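Short chain dehydrogenase (PDB 3UCX) probably acts as an oxidoreductase of the short-chain dehydrogenase family, built on a Rossmann-type fold, with a substrate that is not established. Local coordinates at residues G59-T67 with H77-Y86. Sequence-based numbering, arbitrary orientation.
Sequences GRRALSVGT and HLVDETMKAY
Leu63 and Val65 of strand 62-66 pack against Leu78, Ala85 and Tyr86 in a strand-on-helix contact at one edge strand of the chain's parallel Rossmann-type sheet. Helix 72-85 follows that strand in the chain and runs back nearly antiparallel to it; the axes of strand 62-66 and helix segment 77-85 approach to 9.2 Å, with their directions 164° apart. Alternate strand residues face the helix. Leu63, with CG anti to its N (chi1 -180°), drops CD2 onto the helix backbone, 3.9 Å from Thr82 CA, and also against the methyl of Ala85, while Leu63 CB lies 4.0 Å from Tyr86 CE2. One turn before Thr82, Leu78 presses CD1 against Val65, 3.7 Å from Val65 CB, and Thr67 crosses the same leucine at about a right angle. The Thr67 hydroxyl is spent locally, as OG1 donates to Val65 O. Thr82 likewise turns its hydroxyl back to Leu78 O (OG1 to O, 2.8 Å), which its own N reaches from the opposite face.

Near the C-terminal end of the helix and the start of the strand, the Tyr86 ring stands edge-on to the Arg61 guanidinium, the planes 85° apart and Tyr86 CE1 3.7 Å above the centre of the guanidinium plane. A water ties Arg61 NH1 (2.8 Å from the water oxygen) to Ala85 O, while Arg61 NH2 forms a salt bridge with Asp37, which Arg60 shares. The Tyr86 hydroxyl hydrogen-bonds to Leu38 O in strand 37-42. That strand lies alongside strand 62-66, and its Val39 touches Leu78, Thr82 and Tyr86; helix 45-57 meets the other side of strand 62-66 through Ala62 and Ser64.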
loop_
_atom_site.group_PDB
_atom_site.type_symbol
_atom_site.label_atom_id
_atom_site.label_comp_id
_atom_site.label_asym_id
_atom_site.label_seq_id
_atom_site.Cartn_x
_atom_site.Cartn_y
_atom_site.Cartn_z
ATOM N N GLY A 59 11.761 19.759 -35.772
ATOM C CA GLY A 59 10.885 20.676 -36.480
ATOM C C GLY A 59 9.897 21.384 -35.575
ATOM O O GLY A 59 9.094 22.195 -36.050
ATOM N N ARG A 60 9.956 21.103 -34.272
ATOM C CA ARG A 60 9.065 21.755 -33.299
ATOM C C ARG A 60 9.740 22.971 -32.680
ATOM O O ARG A 60 10.888 23.277 -32.985
ATOM C CB ARG A 60 8.668 20.764 -32.192
ATOM C CG ARG A 60 8.007 19.493 -32.681
ATOM C CD ARG A 60 6.828 19.719 -33.599
ATOM N NE ARG A 60 5.806 20.613 -33.063
ATOM C CZ ARG A 60 4.555 20.693 -33.531
ATOM N NH1 ARG A 60 4.157 19.934 -34.553
ATOM N NH2 ARG A 60 3.682 21.535 -32.972
ATOM N N ARG A 61 9.037 23.660 -31.785
ATOM C CA ARG A 61 9.587 24.843 -31.148
ATOM C C ARG A 61 9.958 24.596 -29.698
ATOM O O ARG A 61 9.339 23.770 -29.004
ATOM C CB ARG A 61 8.597 26.005 -31.255
ATOM C CG ARG A 61 8.501 26.565 -32.670
ATOM C CD ARG A 61 7.358 27.554 -32.771
ATOM N NE ARG A 61 6.078 26.914 -32.450
ATOM C CZ ARG A 61 4.967 27.563 -32.113
ATOM N NH1 ARG A 61 4.943 28.891 -32.052
ATOM N NH2 ARG A 61 3.868 26.878 -31.834
ATOM N N ALA A 62 10.983 25.308 -29.245
ATOM C CA ALA A 62 11.394 25.251 -27.847
ATOM C C ALA A 62 11.582 26.669 -27.296
ATOM O O ALA A 62 12.307 27.469 -27.880
ATOM C CB ALA A 62 12.678 24.442 -27.705
ATOM N N LEU A 63 10.911 26.979 -26.187
ATOM C CA LEU A 63 11.154 28.205 -25.437
ATOM C C LEU A 63 11.990 27.852 -24.213
ATOM O O LEU A 63 11.552 27.045 -23.370
ATOM C CB LEU A 63 9.827 28.815 -24.980
ATOM C CG LEU A 63 9.861 30.122 -24.181
ATOM C CD1 LEU A 63 10.201 31.289 -25.106
ATOM C CD2 LEU A 63 8.513 30.341 -23.487
ATOM N N SER A 64 13.164 28.475 -24.092
ATOM C CA SER A 64 14.057 28.225 -22.963
ATOM C C SER A 64 13.956 29.392 -22.001
ATOM O O SER A 64 14.123 30.540 -22.413
ATOM C CB SER A 64 15.509 28.066 -23.432
ATOM O OG SER A 64 15.615 26.952 -24.300
ATOM N N VAL A 65 13.658 29.099 -20.736
ATOM C CA VAL A 65 13.501 30.139 -19.724
ATOM C C VAL A 65 14.231 29.775 -18.437
ATOM O O VAL A 65 13.825 28.867 -17.713
ATOM C CB VAL A 65 12.015 30.421 -19.388
ATOM C CG1 VAL A 65 11.901 31.630 -18.469
ATOM C CG2 VAL A 65 11.188 30.619 -20.653
ATOM N N GLY A 66 15.289 30.523 -18.133
ATOM C CA GLY A 66 16.005 30.373 -16.864
ATOM C C GLY A 66 15.085 30.664 -15.703
ATOM O O GLY A 66 14.538 31.762 -15.597
ATOM N N THR A 67 14.892 29.673 -14.840
ATOM C CA THR A 67 13.899 29.746 -13.769
ATOM C C THR A 67 14.389 29.024 -12.511
ATOM O O THR A 67 14.715 27.827 -12.540
ATOM C CB THR A 67 12.564 29.083 -14.194
ATOM O OG1 THR A 67 12.105 29.667 -15.405
ATOM C CG2 THR A 67 11.477 29.251 -13.128
ATOM N N HIS A 77 7.333 34.881 -13.991
ATOM C CA HIS A 77 7.955 35.213 -15.272
ATOM C C HIS A 77 7.884 34.056 -16.252
ATOM O O HIS A 77 7.530 34.256 -17.412
ATOM C CB HIS A 77 9.404 35.679 -15.061
ATOM C CG HIS A 77 10.160 35.956 -16.340
ATOM N ND1 HIS A 77 9.890 37.018 -17.130
ATOM C CD2 HIS A 77 11.226 35.280 -16.944
ATOM C CE1 HIS A 77 10.720 37.017 -18.188
ATOM N NE2 HIS A 77 11.540 35.956 -18.077
ATOM N N LEU A 78 8.215 32.845 -15.813
ATOM C CA LEU A 78 8.067 31.648 -16.679
ATOM C C LEU A 78 6.649 31.491 -17.247
ATOM O O LEU A 78 6.474 31.231 -18.426
ATOM C CB LEU A 78 8.446 30.381 -15.907
ATOM C CG LEU A 78 8.210 29.025 -16.570
ATOM C CD1 LEU A 78 9.111 28.860 -17.793
ATOM C CD2 LEU A 78 8.432 27.895 -15.554
ATOM N N VAL A 79 5.640 31.646 -16.399
ATOM C CA VAL A 79 4.252 31.587 -16.845
ATOM C C VAL A 79 3.978 32.691 -17.877
ATOM O O VAL A 79 3.420 32.432 -18.934
ATOM C CB VAL A 79 3.268 31.704 -15.657
ATOM C CG1 VAL A 79 1.822 31.764 -16.147
ATOM C CG2 VAL A 79 3.467 30.531 -14.698
ATOM N N ASP A 80 4.381 33.916 -17.569
ATOM C CA ASP A 80 4.141 35.033 -18.483
ATOM C C ASP A 80 4.819 34.803 -19.842
ATOM O O ASP A 80 4.194 34.977 -20.898
ATOM C CB ASP A 80 4.581 36.367 -17.857
ATOM C CG ASP A 80 3.664 36.831 -16.728
ATOM O OD1 ASP A 80 2.494 36.386 -16.653
ATOM O OD2 ASP A 80 4.115 37.654 -15.891
ATOM N N GLU A 81 6.061 34.326 -19.827
ATOM C CA GLU A 81 6.788 34.102 -21.090
ATOM C C GLU A 81 6.156 32.985 -21.912
ATOM O O GLU A 81 6.029 33.088 -23.132
ATOM C CB GLU A 81 8.268 33.832 -20.831
ATOM C CG GLU A 81 9.038 35.070 -20.392
ATOM C CD GLU A 81 9.132 36.121 -21.482
ATOM O OE1 GLU A 81 9.553 35.797 -22.607
ATOM O OE2 GLU A 81 8.765 37.274 -21.214
ATOM N N THR A 82 5.725 31.926 -21.235
ATOM C CA THR A 82 5.024 30.821 -21.886
ATOM C C THR A 82 3.725 31.259 -22.544
ATOM O O THR A 82 3.410 30.869 -23.665
ATOM C CB THR A 82 4.717 29.718 -20.843
ATOM O OG1 THR A 82 5.953 29.202 -20.337
ATOM C CG2 THR A 82 3.893 28.594 -21.448
ATOM N N MET A 83 2.937 32.040 -21.821
ATOM C CA MET A 83 1.649 32.473 -22.348
ATOM C C MET A 83 1.851 33.488 -23.483
ATOM O O MET A 83 1.097 33.501 -24.448
ATOM C CB MET A 83 0.785 33.004 -21.207
ATOM C CG MET A 83 0.544 31.940 -20.121
ATOM S SD MET A 83 0.006 30.317 -20.740
ATOM C CE MET A 83 -1.564 30.958 -21.335
ATOM N N LYS A 84 2.905 34.287 -23.392
ATOM C CA LYS A 84 3.259 35.207 -24.481
ATOM C C LYS A 84 3.695 34.426 -25.747
ATOM O O LYS A 84 3.282 34.738 -26.856
ATOM C CB LYS A 84 4.356 36.173 -23.995
ATOM C CG LYS A 84 4.836 37.160 -25.035
ATOM C CD LYS A 84 6.057 37.947 -24.567
ATOM C CE LYS A 84 6.635 38.738 -25.734
ATOM N NZ LYS A 84 7.963 39.365 -25.449
ATOM N N ALA A 85 4.502 33.385 -25.579
ATOM C CA ALA A 85 5.015 32.618 -26.726
ATOM C C ALA A 85 3.980 31.673 -27.327
ATOM O O ALA A 85 3.887 31.562 -28.540
ATOM C CB ALA A 85 6.244 31.808 -26.323
ATOM N N TYR A 86 3.247 30.939 -26.485
ATOM C CA TYR A 86 2.387 29.871 -26.987
ATOM C C TYR A 86 0.895 30.101 -26.753
ATOM O O TYR A 86 0.070 29.559 -27.477
ATOM C CB TYR A 86 2.773 28.546 -26.350
ATOM C CG TYR A 86 4.114 27.979 -26.747
ATOM C CD1 TYR A 86 4.386 27.632 -28.069
ATOM C CD2 TYR A 86 5.097 27.720 -25.789
ATOM C CE1 TYR A 86 5.605 27.069 -28.423
ATOM C CE2 TYR A 86 6.323 27.170 -26.143
ATOM C CZ TYR A 86 6.566 26.845 -27.463
ATOM O OH TYR A 86 7.764 26.254 -27.824
HETATM O O HOH W 1 2.717 30.181 -30.916
#